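Local coordinates for protein multisubunit Na+/H+ antiporter, A subunit (Anoxybacillus flavithermus, PDB 6Z16) that probably exchanges sodium ions for protons across the cell membrane, acting as the A subunit of a multisubunit antiporter, at residues Arg86-Trp91 against Ser98-Val103; Ala34-Phe39 against Tyr163-Leu168; Gly206-Leu211 against Val239-Gly244. All blocks are in the same frame, centred on the assembly; numbering follows the deposited sequence.

Interaction 1: residues Arg86-Trp91 against Ser98-Val103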
loop_
_atom_site.group_PDB
_atom_site.type_symbol
_atom_site.label_atom_id
_atom_site.label_comp_id
_atom_site.label_asym_id
_atom_site.label_seq_id
_atom_site.Cartn_x
_atom_site.Cartn_y
_atom_site.Cartn_z
ATOM N N ARG A 86 -3.405 -102.718 17.091
ATOM C CA ARG A 86 -3.894 -101.347 17.070
ATOM C C ARG A 86 -2.757 -100.383 16.772
ATOM O O ARG A 86 -1.644 -100.546 17.277
ATOM C CB ARG A 86 -4.548 -100.986 18.403
ATOM C CG ARG A 86 -5.798 -101.786 18.700
ATOM C CD ARG A 86 -6.414 -101.422 20.039
ATOM N NE ARG A 86 -6.921 -100.055 20.060
ATOM C CZ ARG A 86 -6.391 -99.077 20.786
ATOM N NH1 ARG A 86 -5.339 -99.316 21.556
ATOM N NH2 ARG A 86 -6.912 -97.859 20.743
ATOM N N ALA A 87 -3.043 -99.373 15.952
ATOM C CA ALA A 87 -2.047 -98.377 15.584
ATOM C C ALA A 87 -2.737 -97.043 15.351
ATOM O O ALA A 87 -3.924 -96.989 15.033
ATOM C CB ALA A 87 -1.265 -98.799 14.341
ATOM N N THR A 88 -1.974 -95.959 15.499
ATOM C CA THR A 88 -2.542 -94.615 15.475
ATOM C C THR A 88 -1.558 -93.654 14.823
ATOM O O THR A 88 -0.377 -93.651 15.176
ATOM C CB THR A 88 -2.872 -94.147 16.901
ATOM O OG1 THR A 88 -3.773 -95.074 17.517
ATOM C CG2 THR A 88 -3.529 -92.784 16.893
ATOM N N MET A 89 -2.038 -92.846 13.879
ATOM C CA MET A 89 -1.255 -91.751 13.301
ATOM C C MET A 89 -2.122 -90.499 13.252
ATOM O O MET A 89 -3.005 -90.400 12.387
ATOM C CB MET A 89 -0.756 -92.102 11.907
ATOM C CG MET A 89 0.097 -91.022 11.279
ATOM S SD MET A 89 0.680 -91.414 9.620
ATOM C CE MET A 89 1.921 -92.650 9.981
ATOM N N PRO A 90 -1.908 -89.529 14.145
ATOM C CA PRO A 90 -2.851 -88.403 14.248
ATOM C C PRO A 90 -2.733 -87.456 13.066
ATOM O O PRO A 90 -1.643 -87.234 12.541
ATOM C CB PRO A 90 -2.435 -87.718 15.554
ATOM C CG PRO A 90 -0.993 -88.036 15.687
ATOM C CD PRO A 90 -0.809 -89.415 15.119
ATOM N N TRP A 91 -3.870 -86.912 12.624
ATOM C CA TRP A 91 -3.851 -86.031 11.465
ATOM C C TRP A 91 -4.339 -84.632 11.791
ATOM O O TRP A 91 -3.687 -83.654 11.416
ATOM C CB TRP A 91 -4.679 -86.645 10.334
ATOM C CG TRP A 91 -4.705 -85.820 9.109
ATOM C CD1 TRP A 91 -3.634 -85.291 8.471
ATOM C CD2 TRP A 91 -5.845 -85.506 8.306
ATOM N NE1 TRP A 91 -4.034 -84.619 7.347
ATOM C CE2 TRP A 91 -5.391 -84.742 7.220
ATOM C CE3 TRP A 91 -7.208 -85.783 8.410
ATOM C CZ2 TRP A 91 -6.247 -84.248 6.244
ATOM C CZ3 TRP A 91 -8.059 -85.289 7.442
ATOM C CH2 TRP A 91 -7.576 -84.532 6.373
ATOM N N SER A 98 -7.763 -88.949 13.464
ATOM C CA SER A 98 -6.531 -89.688 13.277
ATOM C C SER A 98 -6.729 -90.697 12.159
ATOM O O SER A 98 -7.849 -90.970 11.731
ATOM C CB SER A 98 -6.114 -90.384 14.572
ATOM O OG SER A 98 -5.854 -89.436 15.587
ATOM N N PHE A 99 -5.621 -91.226 11.660
ATOM C CA PHE A 99 -5.629 -92.466 10.899
ATOM C C PHE A 99 -5.414 -93.572 11.916
ATOM O O PHE A 99 -4.286 -93.888 12.294
ATOM C CB PHE A 99 -4.552 -92.466 9.827
ATOM C CG PHE A 99 -4.827 -91.528 8.708
ATOM C CD1 PHE A 99 -5.699 -91.882 7.699
ATOM C CD2 PHE A 99 -4.217 -90.291 8.661
ATOM C CE1 PHE A 99 -5.960 -91.020 6.662
ATOM C CE2 PHE A 99 -4.473 -89.423 7.621
ATOM C CZ PHE A 99 -5.346 -89.791 6.622
ATOM N N ASP A 100 -6.511 -94.110 12.427
ATOM C CA ASP A 100 -6.403 -95.279 13.273
ATOM C C ASP A 100 -6.348 -96.526 12.402
ATOM O O ASP A 100 -6.741 -96.517 11.234
ATOM C CB ASP A 100 -7.580 -95.372 14.238
ATOM C CG ASP A 100 -7.610 -94.250 15.239
ATOM O OD1 ASP A 100 -6.538 -93.712 15.564
ATOM O OD2 ASP A 100 -8.714 -93.913 15.713
ATOM N N ALA A 101 -5.842 -97.605 12.984
ATOM C CA ALA A 101 -5.810 -98.896 12.317
ATOM C C ALA A 101 -6.073 -99.968 13.357
ATOM O O ALA A 101 -5.447 -99.973 14.420
ATOM C CB ALA A 101 -4.473 -99.141 11.615
ATOM N N TYR A 102 -7.007 -100.859 13.049
ATOM C CA TYR A 102 -7.409 -101.934 13.941
ATOM C C TYR A 102 -7.418 -103.207 13.122
ATOM O O TYR A 102 -8.028 -103.251 12.051
ATOM C CB TYR A 102 -8.790 -101.664 14.533
ATOM C CG TYR A 102 -9.282 -102.661 15.544
ATOM C CD1 TYR A 102 -8.823 -102.635 16.848
ATOM C CD2 TYR A 102 -10.235 -103.605 15.204
ATOM C CE1 TYR A 102 -9.289 -103.530 17.786
ATOM C CE2 TYR A 102 -10.705 -104.508 16.130
ATOM C CZ TYR A 102 -10.229 -104.466 17.421
ATOM O OH TYR A 102 -10.700 -105.361 18.352
ATOM N N VAL A 103 -6.721 -104.226 13.606
ATOM C CA VAL A 103 -6.540 -105.464 12.868
ATOM C C VAL A 103 -7.079 -106.604 13.712
ATOM O O VAL A 103 -6.572 -106.870 14.812
ATOM C CB VAL A 103 -5.071 -105.694 12.491
ATOM C CG1 VAL A 103 -4.906 -107.037 11.879
ATOM C CG2 VAL A 103 -4.608 -104.634 11.512
#

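Interaction 2: residues Ala34-Phe39 against Tyr163-Leu168. With PTY (phosphatidylethanolamine), chain R.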
loop_
_atom_site.group_PDB
_atom_site.type_symbol
_atom_site.label_atom_id
_atom_site.label_comp_id
_atom_site.label_asym_id
_atom_site.label_seq_id
_atom_site.Cartn_x
_atom_site.Cartn_y
_atom_site.Cartn_z
ATOM N N ALA A 34 3.106 -99.861 5.614
ATOM C CA ALA A 34 2.368 -100.840 4.832
ATOM C C ALA A 34 1.083 -100.276 4.250
ATOM O O ALA A 34 0.698 -100.653 3.139
ATOM C CB ALA A 34 2.036 -102.066 5.688
ATOM N N MET A 35 0.413 -99.381 4.977
ATOM C CA MET A 35 -0.790 -98.748 4.451
ATOM C C MET A 35 -0.451 -97.705 3.398
ATOM O O MET A 35 -1.184 -97.548 2.414
ATOM C CB MET A 35 -1.583 -98.106 5.586
ATOM C CG MET A 35 -2.209 -99.078 6.556
ATOM S SD MET A 35 -3.025 -98.201 7.896
ATOM C CE MET A 35 -4.372 -97.420 7.016
ATOM N N PHE A 36 0.651 -96.980 3.581
ATOM C CA PHE A 36 0.998 -95.868 2.711
ATOM C C PHE A 36 2.139 -96.192 1.757
ATOM O O PHE A 36 2.691 -95.280 1.137
ATOM C CB PHE A 36 1.341 -94.638 3.548
ATOM C CG PHE A 36 0.181 -94.115 4.352
ATOM C CD1 PHE A 36 -0.806 -93.344 3.753
ATOM C CD2 PHE A 36 0.078 -94.395 5.706
ATOM C CE1 PHE A 36 -1.871 -92.863 4.492
ATOM C CE2 PHE A 36 -0.986 -93.919 6.447
ATOM C CZ PHE A 36 -1.960 -93.153 5.838
ATOM N N ALA A 37 2.501 -97.457 1.622
ATOM C CA ALA A 37 3.479 -97.897 0.631
ATOM C C ALA A 37 2.966 -97.971 -0.815
ATOM O O ALA A 37 3.747 -97.632 -1.721
ATOM C CB ALA A 37 4.073 -99.249 1.044
ATOM N N PRO A 38 1.720 -98.408 -1.116
ATOM C CA PRO A 38 1.273 -98.317 -2.518
ATOM C C PRO A 38 1.148 -96.900 -3.049
ATOM O O PRO A 38 1.345 -96.689 -4.249
ATOM C CB PRO A 38 -0.085 -99.026 -2.503
ATOM C CG PRO A 38 -0.014 -99.936 -1.396
ATOM C CD PRO A 38 0.753 -99.227 -0.351
ATOM N N PHE A 39 0.881 -95.915 -2.193
ATOM C CA PHE A 39 0.813 -94.538 -2.672
ATOM C C PHE A 39 2.194 -94.014 -3.055
ATOM O O PHE A 39 2.350 -93.354 -4.090
ATOM C CB PHE A 39 0.178 -93.650 -1.611
ATOM C CG PHE A 39 -1.221 -94.037 -1.258
ATOM C CD1 PHE A 39 -2.250 -93.836 -2.158
ATOM C CD2 PHE A 39 -1.519 -94.552 -0.009
ATOM C CE1 PHE A 39 -3.543 -94.175 -1.835
ATOM C CE2 PHE A 39 -2.817 -94.887 0.322
ATOM C CZ PHE A 39 -3.826 -94.699 -0.594
ATOM N N TYR A 163 -13.985 -92.979 5.342
ATOM C CA TYR A 163 -14.656 -92.288 4.249
ATOM C C TYR A 163 -13.661 -91.743 3.225
ATOM O O TYR A 163 -13.940 -91.750 2.020
ATOM C CB TYR A 163 -15.537 -91.176 4.805
ATOM C CG TYR A 163 -16.115 -90.323 3.715
ATOM C CD1 TYR A 163 -17.057 -90.833 2.843
ATOM C CD2 TYR A 163 -15.707 -89.012 3.548
ATOM C CE1 TYR A 163 -17.569 -90.065 1.837
ATOM C CE2 TYR A 163 -16.225 -88.235 2.547
ATOM C CZ TYR A 163 -17.154 -88.764 1.696
ATOM O OH TYR A 163 -17.670 -87.986 0.691
ATOM N N MET A 164 -12.493 -91.289 3.683
ATOM C CA MET A 164 -11.444 -90.813 2.782
ATOM C C MET A 164 -10.953 -91.923 1.859
ATOM O O MET A 164 -10.856 -91.745 0.637
ATOM C CB MET A 164 -10.282 -90.271 3.611
ATOM C CG MET A 164 -9.134 -89.710 2.803
ATOM S SD MET A 164 -7.775 -89.226 3.875
ATOM C CE MET A 164 -8.492 -87.812 4.698
ATOM N N PHE A 165 -10.649 -93.080 2.441
ATOM C CA PHE A 165 -10.193 -94.233 1.673
ATOM C C PHE A 165 -11.288 -94.764 0.749
ATOM O O PHE A 165 -11.005 -95.207 -0.372
ATOM C CB PHE A 165 -9.704 -95.283 2.664
ATOM C CG PHE A 165 -8.395 -94.934 3.303
ATOM C CD1 PHE A 165 -7.399 -94.323 2.569
ATOM C CD2 PHE A 165 -8.204 -95.104 4.660
ATOM C CE1 PHE A 165 -6.204 -93.983 3.156
ATOM C CE2 PHE A 165 -7.016 -94.760 5.251
ATOM C CZ PHE A 165 -6.018 -94.195 4.500
ATOM N N TRP A 166 -12.544 -94.689 1.203
ATOM C CA TRP A 166 -13.717 -94.992 0.386
ATOM C C TRP A 166 -13.766 -94.133 -0.874
ATOM O O TRP A 166 -13.981 -94.632 -1.990
ATOM C CB TRP A 166 -14.956 -94.735 1.241
ATOM C CG TRP A 166 -16.232 -95.123 0.655
ATOM C CD1 TRP A 166 -17.022 -94.371 -0.159
ATOM C CD2 TRP A 166 -16.956 -96.315 0.923
ATOM N NE1 TRP A 166 -18.162 -95.054 -0.473
ATOM C CE2 TRP A 166 -18.148 -96.251 0.188
ATOM C CE3 TRP A 166 -16.697 -97.450 1.690
ATOM C CZ2 TRP A 166 -19.080 -97.263 0.207
ATOM C CZ3 TRP A 166 -17.620 -98.459 1.694
ATOM C CH2 TRP A 166 -18.796 -98.365 0.959
ATOM N N GLU A 167 -13.578 -92.826 -0.702
ATOM C CA GLU A 167 -13.619 -91.900 -1.825
ATOM C C GLU A 167 -12.454 -92.114 -2.778
ATOM O O GLU A 167 -12.612 -91.976 -4.000
ATOM C CB GLU A 167 -13.629 -90.476 -1.292
ATOM C CG GLU A 167 -14.914 -90.139 -0.619
ATOM C CD GLU A 167 -16.030 -90.024 -1.609
ATOM O OE1 GLU A 167 -15.740 -89.540 -2.713
ATOM O OE2 GLU A 167 -17.173 -90.421 -1.306
ATOM N N LEU A 168 -11.276 -92.442 -2.237
ATOM C CA LEU A 168 -10.132 -92.734 -3.097
ATOM C C LEU A 168 -10.364 -93.994 -3.920
ATOM O O LEU A 168 -9.957 -94.058 -5.088
ATOM C CB LEU A 168 -8.865 -92.860 -2.259
ATOM C CG LEU A 168 -8.377 -91.564 -1.623
ATOM C CD1 LEU A 168 -7.187 -91.842 -0.744
ATOM C CD2 LEU A 168 -8.031 -90.555 -2.696
HETATM C C1 PTY R . 8.151 -89.248 -14.520
HETATM C C2 PTY R . 4.445 -91.468 -20.426
HETATM C C3 PTY R . 4.291 -90.733 -19.074
HETATM O O4 PTY R . 9.428 -88.647 -14.839
HETATM C C5 PTY R . 7.257 -87.667 -16.262
HETATM C C6 PTY R . 6.985 -88.412 -14.983
HETATM O O7 PTY R . 6.603 -87.487 -13.915
HETATM C C8 PTY R . 5.432 -87.729 -13.306
HETATM O O10 PTY R . 4.669 -88.588 -13.655
HETATM C C11 PTY R . 5.214 -86.797 -12.147
HETATM C C12 PTY R . 4.710 -87.468 -10.871
HETATM C C13 PTY R . 3.219 -87.778 -10.887
HETATM C C14 PTY R . 2.720 -88.553 -9.678
HETATM C C15 PTY R . 1.332 -89.139 -9.877
HETATM C C16 PTY R . 0.867 -90.091 -8.783
HETATM C C17 PTY R . 0.265 -89.421 -7.561
HETATM C C18 PTY R . -0.225 -90.410 -6.519
HETATM C C19 PTY R . -0.705 -89.778 -5.224
HETATM C C20 PTY R . -0.635 -90.730 -4.045
HETATM C C21 PTY R . -0.975 -90.111 -2.706
HETATM C C22 PTY R . -2.461 -90.026 -2.408
HETATM C C23 PTY R . -2.747 -89.525 -1.004
HETATM C C24 PTY R . -4.198 -89.624 -0.583
HETATM C C25 PTY R . -4.433 -89.147 0.840
HETATM C C26 PTY R . -3.580 -89.862 1.876
HETATM C C27 PTY R . -3.460 -89.106 3.188
HETATM C C28 PTY R . -2.832 -87.732 3.045
HETATM C C29 PTY R . -2.716 -86.986 4.355
HETATM C C30 PTY R . 9.968 -87.814 -13.945
HETATM C C31 PTY R . 11.421 -87.569 -14.234
HETATM O O30 PTY R . 9.366 -87.335 -13.022
HETATM C C32 PTY R . 12.245 -88.851 -14.291
HETATM C C33 PTY R . 13.748 -88.617 -14.275
HETATM C C34 PTY R . 14.281 -88.234 -12.909
HETATM P P1 PTY R . 5.404 -88.547 -18.004
HETATM O O11 PTY R . 5.404 -89.808 -18.979
HETATM O O12 PTY R . 5.275 -87.307 -18.885
HETATM O O13 PTY R . 4.372 -88.676 -16.958
HETATM O O14 PTY R . 6.889 -88.517 -17.369
HETATM N N1 PTY R . 3.125 -91.877 -20.917
#

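Interaction 3: residues Gly206-Leu211 against Val239-Gly244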
loop_
_atom_site.group_PDB
_atom_site.type_symbol
_atom_site.label_atom_id
_atom_site.label_comp_id
_atom_site.label_asym_id
_atom_site.label_seq_id
_atom_site.Cartn_x
_atom_site.Cartn_y
_atom_site.Cartn_z
ATOM N N GLY A 206 -22.860 -88.784 5.410
ATOM C CA GLY A 206 -23.898 -88.249 6.283
ATOM C C GLY A 206 -24.286 -89.204 7.397
ATOM O O GLY A 206 -24.466 -88.790 8.550
ATOM N N GLY A 207 -24.367 -90.498 7.079
ATOM C CA GLY A 207 -24.644 -91.490 8.107
ATOM C C GLY A 207 -23.523 -91.632 9.120
ATOM O O GLY A 207 -23.780 -91.807 10.316
ATOM N N PHE A 208 -22.268 -91.551 8.657
ATOM C CA PHE A 208 -21.114 -91.577 9.559
ATOM C C PHE A 208 -21.131 -90.407 10.528
ATOM O O PHE A 208 -20.842 -90.573 11.718
ATOM C CB PHE A 208 -19.812 -91.548 8.762
ATOM C CG PHE A 208 -19.448 -92.849 8.130
ATOM C CD1 PHE A 208 -19.995 -94.036 8.577
ATOM C CD2 PHE A 208 -18.548 -92.881 7.082
ATOM C CE1 PHE A 208 -19.649 -95.230 7.989
ATOM C CE2 PHE A 208 -18.199 -94.067 6.488
ATOM C CZ PHE A 208 -18.746 -95.243 6.942
ATOM N N VAL A 209 -21.465 -89.215 10.032
ATOM C CA VAL A 209 -21.505 -88.030 10.881
ATOM C C VAL A 209 -22.632 -88.133 11.904
ATOM O O VAL A 209 -22.449 -87.805 13.088
ATOM C CB VAL A 209 -21.629 -86.775 10.003
ATOM C CG1 VAL A 209 -21.862 -85.572 10.838
ATOM C CG2 VAL A 209 -20.368 -86.582 9.207
ATOM N N ALA A 210 -23.800 -88.631 11.477
ATOM C CA ALA A 210 -24.915 -88.822 12.402
ATOM C C ALA A 210 -24.583 -89.851 13.478
ATOM O O ALA A 210 -24.937 -89.671 14.650
ATOM C CB ALA A 210 -26.163 -89.238 11.630
ATOM N N LEU A 211 -23.873 -90.919 13.104
ATOM C CA LEU A 211 -23.456 -91.922 14.079
ATOM C C LEU A 211 -22.413 -91.367 15.041
ATOM O O LEU A 211 -22.433 -91.678 16.237
ATOM C CB LEU A 211 -22.921 -93.156 13.355
ATOM C CG LEU A 211 -22.402 -94.312 14.209
ATOM C CD1 LEU A 211 -23.491 -94.868 15.095
ATOM C CD2 LEU A 211 -21.834 -95.395 13.323
ATOM N N VAL A 239 -30.187 -95.608 8.191
ATOM C CA VAL A 239 -30.684 -95.593 6.818
ATOM C C VAL A 239 -29.635 -95.034 5.859
ATOM O O VAL A 239 -29.453 -95.560 4.757
ATOM C CB VAL A 239 -32.013 -94.817 6.749
ATOM C CG1 VAL A 239 -32.495 -94.669 5.319
ATOM C CG2 VAL A 239 -33.066 -95.535 7.554
ATOM N N LEU A 240 -28.873 -94.018 6.278
ATOM C CA LEU A 240 -27.898 -93.422 5.364
ATOM C C LEU A 240 -26.666 -94.309 5.174
ATOM O O LEU A 240 -26.201 -94.484 4.034
ATOM C CB LEU A 240 -27.504 -92.031 5.854
ATOM C CG LEU A 240 -28.569 -90.942 5.719
ATOM C CD1 LEU A 240 -28.128 -89.668 6.394
ATOM C CD2 LEU A 240 -28.873 -90.689 4.263
ATOM N N ILE A 241 -26.122 -94.872 6.268
ATOM C CA ILE A 241 -25.022 -95.836 6.172
ATOM C C ILE A 241 -25.437 -97.040 5.343
ATOM O O ILE A 241 -24.694 -97.500 4.464
ATOM C CB ILE A 241 -24.562 -96.266 7.579
ATOM C CG1 ILE A 241 -23.821 -95.147 8.298
ATOM C CG2 ILE A 241 -23.692 -97.505 7.528
ATOM C CD1 ILE A 241 -23.551 -95.467 9.747
ATOM N N LEU A 242 -26.656 -97.529 5.569
ATOM C CA LEU A 242 -27.148 -98.701 4.869
ATOM C C LEU A 242 -27.382 -98.410 3.396
ATOM O O LEU A 242 -27.145 -99.272 2.543
ATOM C CB LEU A 242 -28.422 -99.152 5.566
ATOM C CG LEU A 242 -28.939 -100.537 5.298
ATOM C CD1 LEU A 242 -27.822 -101.455 5.653
ATOM C CD2 LEU A 242 -30.132 -100.789 6.182
ATOM N N PHE A 243 -27.772 -97.176 3.090
ATOM C CA PHE A 243 -27.970 -96.738 1.718
ATOM C C PHE A 243 -26.650 -96.709 0.960
ATOM O O PHE A 243 -26.558 -97.194 -0.175
ATOM C CB PHE A 243 -28.604 -95.350 1.748
ATOM C CG PHE A 243 -29.203 -94.923 0.453
ATOM C CD1 PHE A 243 -30.520 -95.240 0.151
ATOM C CD2 PHE A 243 -28.450 -94.232 -0.471
ATOM C CE1 PHE A 243 -31.076 -94.845 -1.034
ATOM C CE2 PHE A 243 -28.991 -93.852 -1.657
ATOM C CZ PHE A 243 -30.311 -94.146 -1.939
ATOM N N GLY A 244 -25.607 -96.158 1.585
ATOM C CA GLY A 244 -24.309 -96.114 0.927
ATOM C C GLY A 244 -23.673 -97.481 0.761
ATOM O O GLY A 244 -23.050 -97.770 -0.271
#

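Interaction 1: residues Arg86-Trp91 against Ser98-Val103
F99 N donates to M89 O at 2.8 Å, with an angle of 161° at the hydrogen. The same two residues bond a second time: M89 N gives its hydrogen to F99 O at 2.9 Å. A87 and A101 form the other hydrogen-bonded pair. A87 N reaches A101 O at 2.9 Å, and A101 N returns a bond to A87 O. The strands are antiparallel.

Side chains alternate between two faces. R86, T88, P90, S98, D100 and Y102 share one. There R86 CG lies at the edge of the Y102 ring, 3.6 Å from CD1. T88 and D100 lie side by side, and T88 CG2 is 3.4 Å from D100 OD1. S98 OG rests against P90 CA.

The other face is apolar. A87 CB faces A101 CB at 4.2 Å. Past the end of the pairing, F99 CE2 lies over one face of the W91 indole, offset toward its rim. A W91 chi1 of -179° swings the indole away from its backbone N and brings that face to F99. The ring planes are oblique, at 46°.

This is a beta hairpin made of strands 85-90 and 97-103. Helix 32-35 packs on its apolar face at A87, M89 and A101, and M164 of helix 159-177 touches both W91 and F99. W91 also meets I461 of a neighbouring subunit.

Interaction 2: residues Ala34-Phe39 against Tyr163-Leu168
F165 meets three side chains of 34-39, and all of these contacts are apolar. M35 CE is nearest, 4.1 Å from F165 CE2, and the two side chains cross at about a right angle. M35 is bent at its last torsion (chi3 68°), which turns the methyl toward the ring. F36 CE1 comes to the edge of the F165 ring, 4.4 Å from CZ. F39 CZ approaches the same ring obliquely and also lies 4.4 Å from L168 CD1. These distances are long, and the two backbones stay well apart.

Lipid adds a further set of contacts. An acyl chain of phosphatidylethanolamine runs along one side of the contact. Its C22 is 3.8 Å from F39 CD1, and its C24 is 3.7 Å from L168 CD1. F39 and L168 belong to a larger pocket for this lipid. This is apolar packing between two predicted transmembrane segments, with a lipid tail lying beside them.

F36 sits where helix 32-35 ends and is the N-cap residue of helix 37-51. The contact joins this break to the first half of helix 159-177. Helix 136-155 touches both sides, through L145 at F39 and through V153 and A149 at F165 and L168.

Interaction 3: residues Gly206-Leu211 against Val239-Gly244
G207 lies directly against L240 and I241, and most of this contact is side chain on bare backbone. The CA atoms of G207 and L240 are 4.7 Å apart. L240 CB sits 3.7 Å from G207 CA. The branch L240 CD1 extends along the same helix surface to G206, 4.0 Å from its C atom. I241 meets the carbonyl end of G207, while L240 lies by its N and CA: I241 CG1 is 3.6 Å from G207 C, and its CD1 lies near G207 O. Neither glycine has a side chain, so the backbone of 206-207 itself forms the surface that L240 and I241 meet.

The second kind of contact is between apolar side chains, and I241 is common to both pairs. Its CG1 is anti to the carbonyl carbon (chi1 -71°), and chi2 at 171° extends the chain toward 206-211. I241 CD1 thus reaches L211 CD2 at 4.0 Å. F208 CD1 lies 4.0 Å from I241 CG1, with the atom placed obliquely to the ring. F208 is poorly ordered, so its ring position is less certain. Both F208 and L211 cross I241 at about a right angle.

Neighbours cover the contact. F292 of helix 280-292 touches L211 and I241, and helix 159-177 packs on F208. L240 meets F400 of a neighbouring subunit and a bound phosphatidylethanolamine.

The two segments run in opposite senses, at 148°, with axes 7.9 Å apart at closest approach. Such a close approach at glycine is characteristic of tightly packed membrane helices. Here it joins helices 184-214 and 234-248, both within the antiporter-like transmembrane region related to complex I.

Overall arrangement
From the N terminus the chain first passes 34-39, then enters the hairpin. Interaction 1 closes the hairpin, with six residues between its segments. Interaction 2 closes next, when 163-168 returns to 34-39 after 123 residues, so the hairpin falls within its loop. Interaction 3 follows in series and spans 27 residues. None of the three cross. Interactions 1 and 2 touch: F99 packs on F165, and A101 packs on M35. Interactions 2 and 3 also touch, through Y163 with F208 and W166 with G244. Interactions 1 and 3 stay about 12 Å apart at their nearest atoms. Helix 159-177 thus links the hairpin to the pair of helices 184-214 and 234-248.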